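Local coordinates for phytoene synthase (Enterococcus hirae, PDB 5IYS), which probably joins two prenyl diphosphates head to head, in the manner of squalene and phytoene synthases, and binds magnesium and a farnesyl thiodiphosphate inhibitor, at residues A211-E214 / S215-Q219. Residues are numbered along the deposited sequence; the frame is centred on the assembly and turned at random.
Sequences ALWE and SLAKQ
The indole of Trp213 lies against the methyl of Ala217 one helical turn on, its six-membered ring approaching obliquely with CZ3 3.5 Å from Ala217 CB. Trp213 CG stands anti to the backbone N (chi1 -163°), which swings the ring outward and slightly toward the C-terminal end of helix 207-227, beside Ala217. This is the tight, buried side: Leu253 and Val256 pack on the indole, Tyr261 meets it edge-to-face, and NE1 is satisfied by Leu171 O. Glu214 borders the same patch, its CD in plane at the indole edge and OE1 4.0 Å from Ala217 CB. A bend at chi2 (-72°) folds the chain back toward the indole; Glu214 OE2 is hydrogen-bonded to Tyr261 OH and forms a salt bridge with Arg257 NE, and Ser215 OG is hydrogen-bonded to Arg125. On the solvent side Lys218 leads away from the turn. Regular i to i+4 bonds run beneath, Ala217 N to Trp213 O at 2.8 Å and Lys218 N to Glu214 O at 2.9 Å. The chemistry implies plain packing of helix 207-227 against helices 155-172 and 236-258 of the all-helical squalene/phytoene synthase fold, bordered by a carboxylate whose charge Arg257 would partly balance.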
loop_
_atom_site.group_PDB
_atom_site.type_symbol
_atom_site.label_atom_id
_atom_site.label_comp_id
_atom_site.label_asym_id
_atom_site.label_seq_id
_atom_site.Cartn_x
_atom_site.Cartn_y
_atom_site.Cartn_z
ATOM N N ALA A 211 -19.738 5.625 -13.786
ATOM C CA ALA A 211 -19.762 4.275 -14.332
ATOM C C ALA A 211 -18.384 3.632 -14.253
ATOM O O ALA A 211 -18.255 2.492 -13.797
ATOM C CB ALA A 211 -20.250 4.314 -15.764
ATOM N N LEU A 212 -17.380 4.341 -14.768
ATOM C CA LEU A 212 -16.009 3.865 -14.790
ATOM C C LEU A 212 -15.474 3.650 -13.371
ATOM O O LEU A 212 -14.988 2.566 -13.059
ATOM C CB LEU A 212 -15.118 4.863 -15.532
ATOM C CG LEU A 212 -13.655 4.489 -15.798
ATOM C CD1 LEU A 212 -13.014 5.456 -16.815
ATOM C CD2 LEU A 212 -12.842 4.442 -14.510
ATOM N N TRP A 213 -15.614 4.671 -12.529
ATOM C CA TRP A 213 -15.281 4.602 -11.115
ATOM C C TRP A 213 -15.844 3.329 -10.481
ATOM O O TRP A 213 -15.111 2.520 -9.894
ATOM C CB TRP A 213 -15.784 5.850 -10.387
ATOM C CG TRP A 213 -15.156 6.061 -9.030
ATOM C CD1 TRP A 213 -14.121 6.914 -8.729
ATOM C CD2 TRP A 213 -15.536 5.442 -7.793
ATOM N NE1 TRP A 213 -13.800 6.814 -7.396
ATOM C CE2 TRP A 213 -14.680 5.953 -6.790
ATOM C CE3 TRP A 213 -16.527 4.521 -7.431
ATOM C CZ2 TRP A 213 -14.794 5.588 -5.442
ATOM C CZ3 TRP A 213 -16.603 4.108 -6.108
ATOM C CH2 TRP A 213 -15.738 4.640 -5.124
ATOM N N GLU A 214 -17.141 3.132 -10.635
ATOM C CA GLU A 214 -17.795 1.973 -10.050
ATOM C C GLU A 214 -17.332 0.653 -10.639
ATOM O O GLU A 214 -17.221 -0.331 -9.910
ATOM C CB GLU A 214 -19.313 2.103 -10.075
ATOM C CG GLU A 214 -19.837 3.111 -9.057
ATOM C CD GLU A 214 -19.739 2.632 -7.610
ATOM O OE1 GLU A 214 -19.292 1.497 -7.339
ATOM O OE2 GLU A 214 -20.060 3.419 -6.708
ATOM N N SER A 215 -16.996 0.646 -11.929
ATOM C CA SER A 215 -16.438 -0.553 -12.518
ATOM C C SER A 215 -15.133 -0.935 -11.810
ATOM O O SER A 215 -14.849 -2.116 -11.596
ATOM C CB SER A 215 -16.122 -0.342 -13.993
ATOM O OG SER A 215 -15.747 -1.568 -14.584
ATOM N N LEU A 216 -14.249 0.045 -11.679
ATOM C CA LEU A 216 -12.952 -0.209 -11.039
ATOM C C LEU A 216 -13.124 -0.490 -9.542
ATOM O O LEU A 216 -12.413 -1.323 -8.984
ATOM C CB LEU A 216 -12.025 0.995 -11.261
ATOM C CG LEU A 216 -10.521 0.789 -11.076
ATOM C CD1 LEU A 216 -10.057 -0.296 -12.054
ATOM C CD2 LEU A 216 -9.740 2.081 -11.306
ATOM N N ALA A 217 -14.097 0.153 -8.897
ATOM C CA ALA A 217 -14.343 -0.089 -7.478
ATOM C C ALA A 217 -14.820 -1.515 -7.225
ATOM O O ALA A 217 -14.355 -2.202 -6.306
ATOM C CB ALA A 217 -15.318 0.939 -6.905
ATOM N N LYS A 218 -15.674 -1.989 -8.120
ATOM C CA LYS A 218 -16.127 -3.372 -8.060
ATOM C C LYS A 218 -14.938 -4.320 -8.185
ATOM O O LYS A 218 -14.828 -5.240 -7.397
ATOM C CB LYS A 218 -17.153 -3.649 -9.159
ATOM C CG LYS A 218 -17.524 -5.125 -9.305
ATOM C CD LYS A 218 -17.488 -5.510 -10.787
ATOM C CE LYS A 218 -18.374 -6.710 -11.108
ATOM N NZ LYS A 218 -17.569 -7.933 -11.404
ATOM N N GLN A 219 -14.019 -4.054 -9.110
ATOM C CA GLN A 219 -12.821 -4.873 -9.235
ATOM C C GLN A 219 -11.996 -4.846 -7.950
ATOM O O GLN A 219 -11.534 -5.895 -7.512
ATOM C CB GLN A 219 -11.923 -4.385 -10.373
ATOM C CG GLN A 219 -10.738 -5.296 -10.648
ATOM C CD GLN A 219 -11.143 -6.764 -10.819
ATOM O OE1 GLN A 219 -10.312 -7.671 -10.728
ATOM N NE2 GLN A 219 -12.434 -7.005 -11.000
#